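Tyrosine specific protein phosphatase (Trypanosoma cruzi, PDB 4AZ1) probably removes phosphate from tyrosine side chains of proteins, as a member of the classical protein tyrosine phosphatase family. Local coordinates at residues L108-L122 and R178-T192. Sequence-based numbering, arbitrary orientation.
Sequences LYEKKISLVIMVTKL and RADEPPHKFTQVQYT. With FMT (formic acid), chain G.
H184 runs from Y109 of helix 101-110 to the turn that follows it and illustrates how a strand can be tied to the turn beside it. Its CB lies against Y109 CD1. With CG anti to the backbone N (chi1 172°), the ring is carried over to the Schellman turn, where ND1 comes alongside K112 CD and K112 CA sits over one ring face in a CH-pi contact, nearest CE1. CD2 lies 3.6 Å from I113 O, and at the tip NE2 gives that same I113 O a short, nearly straight hydrogen bond of 2.6 Å, in the ring plane but 46° above the carbonyl plane. Y109 answers from the helix: its OH bonds to P182 O at 2.6 Å, while R178 CG makes a CH-pi contact over one ring face and K112 NZ, bonded to Y109 O, lies over the rim of the other. Beyond, T187 to Q190 pair in parallel with L115 to M118. Past the last backbone bond, Q190 NE2 donates to a lone pair of T120 O, 3.1 Å away, and to O1 of formic acid, probably from the crystallisation liquor. R172 holds OE1 of both Q188 and Q190. With 222-225 on the other edge of 115-118, the contact joins neighbouring parallel strands in the central mixed sheet of the protein tyrosine phosphatase fold.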
loop_
_atom_site.group_PDB
_atom_site.type_symbol
_atom_site.label_atom_id
_atom_site.label_comp_id
_atom_site.label_asym_id
_atom_site.label_seq_id
_atom_site.Cartn_x
_atom_site.Cartn_y
_atom_site.Cartn_z
ATOM N N LEU A 108 -9.738 2.544 -7.319
ATOM C CA LEU A 108 -11.110 2.683 -6.842
ATOM C C LEU A 108 -11.518 4.140 -6.897
ATOM O O LEU A 108 -12.646 4.476 -7.280
ATOM C CB LEU A 108 -11.233 2.202 -5.400
ATOM C CG LEU A 108 -11.054 0.714 -5.161
ATOM C CD1 LEU A 108 -11.275 0.409 -3.685
ATOM C CD2 LEU A 108 -12.055 -0.033 -6.048
ATOM N N TYR A 109 -10.578 5.004 -6.525
ATOM C CA TYR A 109 -10.853 6.420 -6.414
ATOM C C TYR A 109 -10.975 7.095 -7.772
ATOM O O TYR A 109 -11.939 7.816 -8.022
ATOM C CB TYR A 109 -9.771 7.117 -5.582
ATOM C CG TYR A 109 -10.073 8.575 -5.376
ATOM C CD1 TYR A 109 -10.973 8.985 -4.394
ATOM C CD2 TYR A 109 -9.485 9.548 -6.178
ATOM C CE1 TYR A 109 -11.270 10.326 -4.213
ATOM C CE2 TYR A 109 -9.776 10.897 -5.998
ATOM C CZ TYR A 109 -10.665 11.274 -5.014
ATOM O OH TYR A 109 -10.959 12.606 -4.833
ATOM N N GLU A 110 -9.981 6.899 -8.631
ATOM C CA GLU A 110 -9.976 7.540 -9.944
ATOM C C GLU A 110 -11.113 7.025 -10.840
ATOM O O GLU A 110 -11.708 7.794 -11.601
ATOM C CB GLU A 110 -8.623 7.335 -10.641
ATOM C CG GLU A 110 -8.447 8.167 -11.917
ATOM C CD GLU A 110 -7.965 7.339 -13.097
ATOM O OE1 GLU A 110 -7.276 6.321 -12.869
ATOM O OE2 GLU A 110 -8.282 7.704 -14.252
ATOM N N LYS A 111 -11.412 5.729 -10.740
ATOM C CA LYS A 111 -12.457 5.127 -11.563
ATOM C C LYS A 111 -13.848 5.262 -10.952
ATOM O O LYS A 111 -14.836 4.891 -11.589
ATOM C CB LYS A 111 -12.145 3.650 -11.852
ATOM C CG LYS A 111 -10.973 3.465 -12.791
ATOM C CD LYS A 111 -11.243 4.177 -14.105
ATOM C CE LYS A 111 -10.032 4.146 -15.021
ATOM N NZ LYS A 111 -10.367 4.634 -16.410
ATOM N N LYS A 112 -13.918 5.798 -9.731
ATOM C CA LYS A 112 -15.198 6.016 -9.049
ATOM C C LYS A 112 -15.956 4.694 -8.883
ATOM O O LYS A 112 -17.170 4.618 -9.096
ATOM C CB LYS A 112 -16.073 7.042 -9.802
ATOM C CG LYS A 112 -15.383 8.379 -10.109
ATOM C CD LYS A 112 -14.809 9.017 -8.850
ATOM C CE LYS A 112 -13.851 10.169 -9.188
ATOM N NZ LYS A 112 -13.015 10.565 -8.013
ATOM N N ILE A 113 -15.232 3.652 -8.505
ATOM C CA ILE A 113 -15.844 2.346 -8.316
ATOM C C ILE A 113 -16.854 2.417 -7.167
ATOM O O ILE A 113 -16.564 2.984 -6.107
ATOM C CB ILE A 113 -14.774 1.276 -8.066
ATOM C CG1 ILE A 113 -13.876 1.144 -9.303
ATOM C CG2 ILE A 113 -15.411 -0.058 -7.697
ATOM C CD1 ILE A 113 -14.642 0.832 -10.597
ATOM N N SER A 114 -18.049 1.871 -7.385
ATOM C CA SER A 114 -19.108 1.972 -6.384
ATOM C C SER A 114 -19.238 0.710 -5.512
ATOM O O SER A 114 -19.715 0.782 -4.373
ATOM C CB SER A 114 -20.437 2.371 -7.052
ATOM O OG SER A 114 -21.559 1.947 -6.302
ATOM N N LEU A 115 -18.780 -0.433 -6.024
ATOM C CA LEU A 115 -18.980 -1.694 -5.313
ATOM C C LEU A 115 -17.791 -2.633 -5.476
ATOM O O LEU A 115 -17.365 -2.954 -6.596
ATOM C CB LEU A 115 -20.275 -2.395 -5.771
ATOM C CG LEU A 115 -20.537 -3.805 -5.222
ATOM C CD1 LEU A 115 -20.675 -3.777 -3.701
ATOM C CD2 LEU A 115 -21.781 -4.433 -5.851
ATOM N N VAL A 116 -17.262 -3.058 -4.338
ATOM C CA VAL A 116 -16.172 -4.007 -4.282
ATOM C C VAL A 116 -16.667 -5.242 -3.560
ATOM O O VAL A 116 -17.192 -5.147 -2.440
ATOM C CB VAL A 116 -14.984 -3.439 -3.476
ATOM C CG1 VAL A 116 -13.950 -4.558 -3.212
ATOM C CG2 VAL A 116 -14.352 -2.282 -4.242
ATOM N N ILE A 117 -16.520 -6.398 -4.194
ATOM C CA ILE A 117 -16.921 -7.636 -3.555
ATOM C C ILE A 117 -15.692 -8.487 -3.326
ATOM O O ILE A 117 -14.922 -8.738 -4.257
ATOM C CB ILE A 117 -17.911 -8.418 -4.409
ATOM C CG1 ILE A 117 -19.191 -7.602 -4.581
ATOM C CG2 ILE A 117 -18.225 -9.779 -3.762
ATOM C CD1 ILE A 117 -20.252 -8.330 -5.352
ATOM N N MET A 118 -15.502 -8.895 -2.070
ATOM C CA MET A 118 -14.359 -9.690 -1.667
ATOM C C MET A 118 -14.883 -11.057 -1.238
ATOM O O MET A 118 -15.683 -11.153 -0.299
ATOM C CB MET A 118 -13.628 -8.996 -0.498
ATOM C CG MET A 118 -12.467 -9.809 0.045
ATOM S SD MET A 118 -11.675 -8.929 1.403
ATOM C CE MET A 118 -10.538 -10.206 1.949
ATOM N N VAL A 119 -14.450 -12.109 -1.936
ATOM C CA VAL A 119 -14.962 -13.452 -1.684
ATOM C C VAL A 119 -13.904 -14.375 -1.068
ATOM O O VAL A 119 -13.612 -15.460 -1.582
ATOM C CB VAL A 119 -15.541 -14.085 -2.994
ATOM C CG1 VAL A 119 -16.326 -15.320 -2.672
ATOM C CG2 VAL A 119 -16.475 -13.104 -3.672
ATOM N N THR A 120 -13.320 -13.934 0.034
ATOM C CA THR A 120 -12.344 -14.733 0.754
ATOM C C THR A 120 -12.202 -14.143 2.148
ATOM O O THR A 120 -12.545 -12.976 2.363
ATOM C CB THR A 120 -10.947 -14.709 0.036
ATOM O OG1 THR A 120 -10.021 -15.539 0.743
ATOM C CG2 THR A 120 -10.385 -13.277 -0.026
ATOM N N LYS A 121 -11.711 -14.942 3.094
ATOM C CA LYS A 121 -11.122 -14.373 4.309
ATOM C C LYS A 121 -9.696 -13.933 4.027
ATOM O O LYS A 121 -9.089 -14.341 3.020
ATOM C CB LYS A 121 -11.110 -15.382 5.460
ATOM C CG LYS A 121 -12.498 -15.841 5.880
ATOM C CD LYS A 121 -12.413 -16.625 7.162
ATOM C CE LYS A 121 -12.834 -18.049 6.936
ATOM N NZ LYS A 121 -13.199 -18.655 8.243
ATOM N N LEU A 122 -9.163 -13.117 4.933
ATOM C CA LEU A 122 -7.774 -12.673 4.880
ATOM C C LEU A 122 -6.838 -13.874 4.954
ATOM O O LEU A 122 -5.807 -13.906 4.270
ATOM C CB LEU A 122 -7.482 -11.727 6.071
ATOM C CG LEU A 122 -8.234 -10.388 6.021
ATOM C CD1 LEU A 122 -8.105 -9.628 7.380
ATOM C CD2 LEU A 122 -7.705 -9.535 4.868
ATOM N N ARG A 178 -8.571 12.015 -1.366
ATOM C CA ARG A 178 -7.245 12.601 -1.569
ATOM C C ARG A 178 -7.353 14.047 -1.129
ATOM O O ARG A 178 -8.432 14.638 -1.212
ATOM C CB ARG A 178 -6.823 12.588 -3.044
ATOM C CG ARG A 178 -6.963 11.259 -3.768
ATOM C CD ARG A 178 -6.342 11.330 -5.165
ATOM N NE ARG A 178 -4.922 10.991 -5.143
ATOM C CZ ARG A 178 -4.430 9.817 -5.525
ATOM N NH1 ARG A 178 -5.236 8.869 -5.978
ATOM N NH2 ARG A 178 -3.128 9.591 -5.463
ATOM N N ALA A 179 -6.249 14.629 -0.674
ATOM C CA ALA A 179 -6.275 16.021 -0.227
ATOM C C ALA A 179 -6.675 16.983 -1.346
ATOM O O ALA A 179 -6.220 16.850 -2.489
ATOM C CB ALA A 179 -4.938 16.421 0.368
ATOM N N ASP A 180 -7.536 17.939 -1.000
ATOM C CA ASP A 180 -8.024 18.962 -1.927
ATOM C C ASP A 180 -8.795 18.393 -3.126
ATOM O O ASP A 180 -8.881 19.032 -4.178
ATOM C CB ASP A 180 -6.876 19.876 -2.387
ATOM C CG ASP A 180 -6.056 20.419 -1.224
ATOM O OD1 ASP A 180 -6.625 20.620 -0.128
ATOM O OD2 ASP A 180 -4.838 20.638 -1.406
ATOM N N GLU A 181 -9.356 17.196 -2.963
ATOM C CA GLU A 181 -10.220 16.616 -3.983
ATOM C C GLU A 181 -11.509 16.093 -3.349
ATOM O O GLU A 181 -11.538 15.803 -2.155
ATOM C CB GLU A 181 -9.490 15.508 -4.759
ATOM C CG GLU A 181 -8.328 16.010 -5.611
ATOM C CD GLU A 181 -7.860 14.990 -6.636
ATOM O OE1 GLU A 181 -8.708 14.242 -7.173
ATOM O OE2 GLU A 181 -6.641 14.937 -6.906
ATOM N N PRO A 182 -12.592 15.993 -4.141
ATOM C CA PRO A 182 -13.853 15.538 -3.544
ATOM C C PRO A 182 -13.800 14.077 -3.097
ATOM O O PRO A 182 -13.202 13.240 -3.783
ATOM C CB PRO A 182 -14.871 15.730 -4.677
ATOM C CG PRO A 182 -14.059 15.793 -5.929
ATOM C CD PRO A 182 -12.766 16.432 -5.536
ATOM N N PRO A 183 -14.401 13.781 -1.932
ATOM C CA PRO A 183 -14.447 12.409 -1.410
ATOM C C PRO A 183 -15.251 11.478 -2.318
ATOM O O PRO A 183 -16.122 11.938 -3.057
ATOM C CB PRO A 183 -15.138 12.560 -0.048
ATOM C CG PRO A 183 -15.833 13.910 -0.085
ATOM C CD PRO A 183 -15.034 14.762 -1.024
ATOM N N HIS A 184 -14.943 10.186 -2.273
ATOM C CA HIS A 184 -15.691 9.197 -3.034
ATOM C C HIS A 184 -16.163 8.074 -2.119
ATOM O O HIS A 184 -15.343 7.390 -1.485
ATOM C CB HIS A 184 -14.850 8.617 -4.179
ATOM C CG HIS A 184 -15.503 7.461 -4.881
ATOM N ND1 HIS A 184 -16.578 7.617 -5.733
ATOM C CD2 HIS A 184 -15.246 6.133 -4.848
ATOM C CE1 HIS A 184 -16.950 6.438 -6.194
ATOM N NE2 HIS A 184 -16.158 5.518 -5.676
ATOM N N LYS A 185 -17.479 7.889 -2.049
ATOM C CA LYS A 185 -18.070 6.820 -1.249
ATOM C C LYS A 185 -18.147 5.532 -2.053
ATOM O O LYS A 185 -18.401 5.558 -3.256
ATOM C CB LYS A 185 -19.476 7.209 -0.796
ATOM C CG LYS A 185 -19.513 8.418 0.125
ATOM C CD LYS A 185 -20.927 8.713 0.590
ATOM C CE LYS A 185 -20.929 9.851 1.599
ATOM N NZ LYS A 185 -22.287 10.095 2.149
ATOM N N PHE A 186 -17.915 4.406 -1.391
ATOM C CA PHE A 186 -18.134 3.109 -2.010
ATOM C C PHE A 186 -18.463 2.064 -0.945
ATOM O O PHE A 186 -18.233 2.279 0.258
ATOM C CB PHE A 186 -16.936 2.693 -2.888
ATOM C CG PHE A 186 -15.756 2.147 -2.119
ATOM C CD1 PHE A 186 -14.837 3.002 -1.525
ATOM C CD2 PHE A 186 -15.559 0.771 -2.008
ATOM C CE1 PHE A 186 -13.741 2.500 -0.825
ATOM C CE2 PHE A 186 -14.467 0.250 -1.311
ATOM C CZ PHE A 186 -13.552 1.122 -0.722
ATOM N N THR A 187 -19.040 0.951 -1.389
ATOM C CA THR A 187 -19.382 -0.145 -0.491
ATOM C C THR A 187 -18.460 -1.338 -0.782
ATOM O O THR A 187 -18.296 -1.733 -1.943
ATOM C CB THR A 187 -20.866 -0.531 -0.664
ATOM O OG1 THR A 187 -21.686 0.639 -0.513
ATOM C CG2 THR A 187 -21.283 -1.563 0.363
ATOM N N GLN A 188 -17.816 -1.875 0.256
ATOM C CA GLN A 188 -17.140 -3.172 0.136
ATOM C C GLN A 188 -17.968 -4.239 0.841
ATOM O O GLN A 188 -18.411 -4.046 1.973
ATOM C CB GLN A 188 -15.707 -3.159 0.702
ATOM C CG GLN A 188 -14.933 -4.462 0.448
ATOM C CD GLN A 188 -14.404 -5.093 1.736
ATOM O OE1 GLN A 188 -14.931 -4.845 2.828
ATOM N NE2 GLN A 188 -13.352 -5.904 1.614
ATOM N N VAL A 189 -18.184 -5.364 0.162
ATOM C CA VAL A 189 -18.959 -6.464 0.724
ATOM C C VAL A 189 -18.012 -7.664 0.803
ATOM O O VAL A 189 -17.479 -8.101 -0.213
ATOM C CB VAL A 189 -20.170 -6.805 -0.173
ATOM C CG1 VAL A 189 -21.052 -7.874 0.485
ATOM C CG2 VAL A 189 -21.006 -5.549 -0.440
ATOM N N GLN A 190 -17.773 -8.177 2.003
ATOM C CA GLN A 190 -16.896 -9.333 2.145
ATOM C C GLN A 190 -17.714 -10.563 2.529
ATOM O O GLN A 190 -18.480 -10.543 3.496
ATOM C CB GLN A 190 -15.795 -9.079 3.192
ATOM C CG GLN A 190 -14.787 -10.239 3.340
ATOM C CD GLN A 190 -13.810 -10.022 4.484
ATOM O OE1 GLN A 190 -13.976 -9.092 5.282
ATOM N NE2 GLN A 190 -12.775 -10.874 4.565
ATOM N N TYR A 191 -17.533 -11.638 1.771
ATOM C CA TYR A 191 -18.209 -12.895 2.049
ATOM C C TYR A 191 -17.161 -13.902 2.516
ATOM O O TYR A 191 -16.237 -14.260 1.762
ATOM C CB TYR A 191 -18.920 -13.377 0.778
ATOM C CG TYR A 191 -19.501 -14.766 0.864
ATOM C CD1 TYR A 191 -20.145 -15.194 2.007
ATOM C CD2 TYR A 191 -19.409 -15.652 -0.216
ATOM C CE1 TYR A 191 -20.672 -16.470 2.097
ATOM C CE2 TYR A 191 -19.950 -16.921 -0.146
ATOM C CZ TYR A 191 -20.580 -17.327 1.015
ATOM O OH TYR A 191 -21.124 -18.591 1.109
ATOM N N THR A 192 -17.306 -14.354 3.764
ATOM C CA THR A 192 -16.303 -15.205 4.412
ATOM C C THR A 192 -16.806 -16.628 4.652
ATOM O O THR A 192 -16.197 -17.381 5.418
ATOM C CB THR A 192 -15.881 -14.631 5.793
ATOM O OG1 THR A 192 -17.036 -14.526 6.633
ATOM C CG2 THR A 192 -15.235 -13.274 5.656
HETATM C C FMT G . -11.606 -12.078 7.703
HETATM O O1 FMT G . -11.259 -11.847 6.545
HETATM O O2 FMT G . -11.643 -13.210 8.193
HETATM O O HOH W 1 -15.574 11.567 -6.139
HETATM O O HOH W 2 -16.534 -17.852 8.840
#